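Local coordinates for 3-oxoacyl-[acyl-carrier-protein] synthase 3 (Pseudomonas aeruginosa, PDB 2X3E), which probably catalyses the first condensation of fatty acid synthesis, joining an acetyl group from acetyl-CoA to two carbons from malonyl-ACP, at residues 133-138 with 161-166; 190-195 with 310-315. The protein carries 1 engineered substitution. All blocks are in the same frame, centred on the assembly; numbering follows the deposited sequence. Where two conformers were deposited one is given.

Contact 1 of 2, residues 133-138 with 161-166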
loop_
_atom_site.group_PDB
_atom_site.type_symbol
_atom_site.label_atom_id
_atom_site.label_comp_id
_atom_site.label_asym_id
_atom_site.label_seq_id
_atom_site.Cartn_x
_atom_site.Cartn_y
_atom_site.Cartn_z
ATOM N N SER A 133 -4.244 -2.206 18.068
ATOM C CA SER A 133 -4.781 -3.414 17.446
ATOM C C SER A 133 -5.040 -3.150 15.969
ATOM O O SER A 133 -5.204 -2.000 15.554
ATOM C CB SER A 133 -6.072 -3.842 18.128
ATOM O OG SER A 133 -7.039 -2.809 18.048
ATOM N N ALA A 134 -5.080 -4.216 15.181
ATOM C CA ALA A 134 -5.212 -4.084 13.737
ATOM C C ALA A 134 -5.741 -5.344 13.092
ATOM O O ALA A 134 -5.485 -6.456 13.560
ATOM C CB ALA A 134 -3.871 -3.741 13.119
ATOM N N LEU A 135 -6.470 -5.141 12.001
ATOM C CA LEU A 135 -6.781 -6.190 11.052
ATOM C C LEU A 135 -5.814 -6.090 9.878
ATOM O O LEU A 135 -5.596 -5.000 9.331
ATOM C CB LEU A 135 -8.217 -6.042 10.531
ATOM C CG LEU A 135 -9.316 -6.736 11.336
ATOM C CD1 LEU A 135 -10.681 -6.124 11.037
ATOM C CD2 LEU A 135 -9.328 -8.244 11.028
ATOM N N LEU A 136 -5.238 -7.223 9.499
ATOM C CA LEU A 136 -4.530 -7.356 8.229
ATOM C C LEU A 136 -5.275 -8.389 7.398
ATOM O O LEU A 136 -5.471 -9.518 7.847
ATOM C CB LEU A 136 -3.088 -7.813 8.437
ATOM C CG LEU A 136 -2.331 -8.182 7.154
ATOM C CD1 LEU A 136 -2.169 -6.957 6.269
ATOM C CD2 LEU A 136 -0.974 -8.798 7.508
ATOM N N VAL A 137 -5.701 -7.998 6.199
ATOM C CA VAL A 137 -6.372 -8.917 5.287
ATOM C C VAL A 137 -5.533 -9.101 4.035
ATOM O O VAL A 137 -5.264 -8.135 3.319
ATOM C CB VAL A 137 -7.762 -8.403 4.852
ATOM C CG1 VAL A 137 -8.485 -9.461 4.001
ATOM C CG2 VAL A 137 -8.608 -8.007 6.063
ATOM N N GLY A 138 -5.093 -10.333 3.804
ATOM C CA GLY A 138 -4.525 -10.728 2.519
ATOM C C GLY A 138 -5.667 -11.146 1.615
ATOM O O GLY A 138 -6.373 -12.095 1.921
ATOM N N ALA A 161 -9.785 -14.534 0.467
ATOM C CA ALA A 161 -9.319 -13.596 1.474
ATOM C C ALA A 161 -9.024 -14.341 2.771
ATOM O O ALA A 161 -9.775 -15.235 3.165
ATOM C CB ALA A 161 -10.363 -12.505 1.715
ATOM N N GLY A 162 -7.922 -13.965 3.414
ATOM C CA GLY A 162 -7.592 -14.428 4.751
ATOM C C GLY A 162 -7.170 -13.251 5.606
ATOM O O GLY A 162 -6.473 -12.348 5.135
ATOM N N ALA A 163 -7.585 -13.261 6.870
ATOM C CA ALA A 163 -7.351 -12.129 7.755
ATOM C C ALA A 163 -6.855 -12.569 9.122
ATOM O O ALA A 163 -7.234 -13.638 9.627
ATOM C CB ALA A 163 -8.626 -11.327 7.906
ATOM N N VAL A 164 -5.991 -11.741 9.701
ATOM C CA VAL A 164 -5.563 -11.895 11.078
ATOM C C VAL A 164 -5.800 -10.604 11.851
ATOM O O VAL A 164 -5.806 -9.507 11.275
ATOM C CB VAL A 164 -4.062 -12.283 11.195
ATOM C CG1 VAL A 164 -3.831 -13.676 10.675
ATOM C CG2 VAL A 164 -3.167 -11.271 10.466
ATOM N N VAL A 165 -6.018 -10.761 13.154
ATOM C CA VAL A 165 -6.051 -9.650 14.098
ATOM C C VAL A 165 -4.725 -9.654 14.856
ATOM O O VAL A 165 -4.272 -10.712 15.317
ATOM C CB VAL A 165 -7.214 -9.787 15.098
ATOM C CG1 VAL A 165 -7.132 -8.717 16.196
ATOM C CG2 VAL A 165 -8.559 -9.720 14.367
ATOM N N LEU A 166 -4.100 -8.481 14.943
ATOM C CA LEU A 166 -2.887 -8.276 15.731
ATOM C C LEU A 166 -3.204 -7.327 16.876
ATOM O O LEU A 166 -4.010 -6.409 16.718
ATOM C CB LEU A 166 -1.778 -7.665 14.877
ATOM C CG LEU A 166 -1.252 -8.465 13.690
ATOM C CD1 LEU A 166 -0.413 -7.571 12.787
ATOM C CD2 LEU A 166 -0.439 -9.657 14.166
#

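Contact 2 of 2, residues 190-195 with 310-315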
loop_
_atom_site.group_PDB
_atom_site.type_symbol
_atom_site.label_atom_id
_atom_site.label_comp_id
_atom_site.label_asym_id
_atom_site.label_seq_id
_atom_site.Cartn_x
_atom_site.Cartn_y
_atom_site.Cartn_z
ATOM N N ASP A 190 9.773 -7.395 -14.574
ATOM C CA ASP A 190 8.966 -7.790 -15.734
ATOM C C ASP A 190 8.555 -9.269 -15.748
ATOM O O ASP A 190 7.795 -9.688 -16.619
ATOM C CB ASP A 190 9.725 -7.472 -17.027
ATOM C CG ASP A 190 11.069 -8.173 -17.102
ATOM O OD1 ASP A 190 11.937 -7.884 -16.243
ATOM O OD2 ASP A 190 11.257 -9.005 -18.016
ATOM N N LEU A 191 9.050 -10.066 -14.800
ATOM C CA LEU A 191 8.783 -11.524 -14.819
ATOM C C LEU A 191 7.321 -11.918 -14.565
ATOM O O LEU A 191 6.816 -12.859 -15.183
ATOM C CB LEU A 191 9.674 -12.270 -13.813
ATOM C CG LEU A 191 11.124 -12.587 -14.181
ATOM C CD1 LEU A 191 11.697 -13.535 -13.134
ATOM C CD2 LEU A 191 11.253 -13.205 -15.586
ATOM N N LEU A 192 6.683 -11.235 -13.619
ATOM C CA LEU A 192 5.278 -11.438 -13.270
ATOM C C LEU A 192 4.611 -10.076 -13.329
ATOM O O LEU A 192 5.028 -9.160 -12.614
ATOM C CB LEU A 192 5.141 -11.972 -11.837
ATOM C CG LEU A 192 5.824 -13.286 -11.448
ATOM C CD1 LEU A 192 6.405 -13.197 -10.037
ATOM C CD2 LEU A 192 4.862 -14.463 -11.554
ATOM N N MET A 193 3.583 -9.930 -14.161
ATOM C CA MET A 193 2.969 -8.618 -14.342
ATOM C C MET A 193 1.512 -8.624 -14.790
ATOM O O MET A 193 1.112 -9.409 -15.641
ATOM C CB MET A 193 3.775 -7.800 -15.354
ATOM C CG MET A 193 3.546 -6.297 -15.229
ATOM S SD MET A 193 4.510 -5.412 -16.435
ATOM C CE MET A 193 3.610 -5.833 -17.912
ATOM N N THR A 194 0.743 -7.710 -14.204
ATOM C CA THR A 194 -0.557 -7.305 -14.724
ATOM C C THR A 194 -0.422 -5.831 -15.076
ATOM O O THR A 194 -0.311 -4.995 -14.185
ATOM C CB THR A 194 -1.673 -7.482 -13.688
ATOM O OG1 THR A 194 -1.694 -8.842 -13.250
ATOM C CG2 THR A 194 -3.037 -7.122 -14.292
ATOM N N PRO A 195 -0.399 -5.506 -16.376
ATOM C CA PRO A 195 -0.210 -4.100 -16.747
ATOM C C PRO A 195 -1.341 -3.189 -16.279
ATOM O O PRO A 195 -2.455 -3.660 -16.021
ATOM C CB PRO A 195 -0.156 -4.129 -18.275
ATOM C CG PRO A 195 0.119 -5.546 -18.650
ATOM C CD PRO A 195 -0.397 -6.405 -17.544
ATOM N N PHE A 310 7.185 -15.104 -1.854
ATOM C CA PHE A 310 7.970 -14.575 -2.974
ATOM C C PHE A 310 6.970 -14.255 -4.081
ATOM O O PHE A 310 6.024 -15.008 -4.285
ATOM C CB PHE A 310 9.008 -15.595 -3.471
ATOM C CG PHE A 310 9.504 -15.319 -4.868
ATOM C CD1 PHE A 310 10.554 -14.441 -5.089
ATOM C CD2 PHE A 310 8.896 -15.917 -5.962
ATOM C CE1 PHE A 310 11.002 -14.170 -6.379
ATOM C CE2 PHE A 310 9.338 -15.657 -7.253
ATOM C CZ PHE A 310 10.397 -14.776 -7.458
ATOM N N GLY A 311 7.163 -13.151 -4.792
ATOM C CA GLY A 311 6.251 -12.809 -5.881
ATOM C C GLY A 311 6.670 -11.620 -6.717
ATOM O O GLY A 311 7.835 -11.211 -6.707
ATOM N N ALA A 312 5.698 -11.072 -7.436
ATOM C CA ALA A 312 5.927 -9.988 -8.368
ATOM C C ALA A 312 6.597 -8.802 -7.679
ATOM O O ALA A 312 6.365 -8.548 -6.489
ATOM C CB ALA A 312 4.610 -9.559 -9.017
ATOM N N GLY A 313 7.423 -8.085 -8.445
ATOM C CA GLY A 313 8.177 -6.940 -7.942
ATOM C C GLY A 313 9.586 -6.864 -8.522
ATOM O O GLY A 313 9.937 -5.861 -9.132
ATOM N N LEU A 314 10.421 -7.886 -8.322
ATOM C CA LEU A 314 10.148 -9.043 -7.475
ATOM C C LEU A 314 10.191 -8.651 -6.001
ATOM O O LEU A 314 10.843 -7.669 -5.633
ATOM C CB LEU A 314 11.192 -10.141 -7.721
ATOM C CG LEU A 314 11.281 -10.690 -9.147
ATOM C CD1 LEU A 314 12.398 -11.732 -9.272
ATOM C CD2 LEU A 314 9.951 -11.275 -9.581
ATOM N N THR A 315 9.499 -9.432 -5.179
ATOM C CA THR A 315 9.474 -9.265 -3.728
ATOM C C THR A 315 9.632 -10.614 -3.044
ATOM O O THR A 315 9.319 -11.653 -3.619
ATOM C CB THR A 315 8.133 -8.670 -3.243
ATOM O OG1 THR A 315 7.038 -9.421 -3.797
ATOM C CG2 THR A 315 8.018 -7.208 -3.637
HETATM O O HOH W 1 7.342 -8.834 -11.277
#

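Contact 1 of 2, residues 133-138 with 161-166
Antiparallel neighbours in the five-stranded mixed sheet of the N-terminal half of the thiolase fold, strands 133-138 and 161-166 meet in a regular ladder. Hydrogen-bonded pairs occur at Ala134/Leu166, Leu136/Val164 and Gly138/Gly162. In the first, Ala134 N lies 2.9 Å from Leu166 O and Leu166 N lies 2.8 Å from Ala134 O, the latter nearly straight at 169°. The bond from Gly138 N to Gly162 O is as short, 2.8 Å, but bent to 136°. Between these pairs alpha-carbon hydrogens turn toward the same carbonyls; Ala163 CA, for one, sits 3.2 Å from Leu136 O. Ala134, Leu136, Val164 and Leu166 share one face, where Val164 CG2 packs 4.0 Å from Leu136 CB. Helix 114-127, in the buried middle layer of the fold, covers much of this face through Leu119, Val122 and Ile126. The other face carries Leu135, Val137, Ala163 and Val165 and is met by helix 53-68. There Val137, with CG1 anti to its backbone N (chi1 -175°), reaches the neighbouring strand with both methyls, CG2 3.8 Å from Ala163 CB and CG1 3.7 Å from Gly162 O. On its far edge strand 133-140 is bonded to strand 75-79, so both sides of its backbone are occupied. Leu135 leans over its neighbour at a slant, its CD2 methyl 3.7 Å from Val165 CG2.

Contact 2 of 2, residues 190-195 with 310-315
With CG anti to the carbonyl carbon in both residues, Leu192 (chi1 -58°) and Leu314 (chi1 -60°) send their branches to a common meeting point, where Leu192 CD1 lies 4.1 Å from Leu314 CD2. The same CD1 methyl rests against the Gly311-Ala312 peptide, 3.4 Å from Ala312 N. Closer to its backbone, Leu192 CB packs 3.7 Å from Ala312 CB, so the alanine methyl is met by the root of the leucine and the peptide by its end. Leu191 adds a looser touch, its CD1 4.3 Å from Leu314 CD1. Residues 312-314 form the tight turn of the beta hairpin that joins strands 304-311 and 315-322 in the C-terminal sheet of the thiolase fold, with Gly311 and Thr315 bonded to each other through both backbone N-H groups. The peptide between Gly313 and Leu314 is cis. Thr315 OG1 donates to Ala312 O at 2.9 Å, approaching from above the carbonyl plane, 37° out of it, and is also hydrogen-bonded to Thr113 OG1. No direct hydrogen bond joins the two segments; a water does so instead, donating to Leu192 O. Beyond Leu192, Thr194 and Pro195 form an antiparallel ladder with a strand of the second subunit. The bridging water accepts from Gly313 N, 2.9 Å from its oxygen.

How the contacts relate
Contact 1 and contact 2 lie on opposite sides of the chain's centre, their centres 23 Å apart and their nearest atoms about 13 Å apart. Contact 1 belongs to the N-terminal sheet and is internal to one subunit, whereas contact 2 links the C-terminal sheet to residues 190-195 at the dimer interface, with both segments touching the second subunit. They differ in distance from the predicted active site. In contact 2, Gly311 is about 4 Å from the side chain of the engineered Ala112 and about 6 Å from that of His250. In contact 1, Gly138 is about 11 Å from the side chain of Ala112 and about 10 Å from that of His250, farther from both.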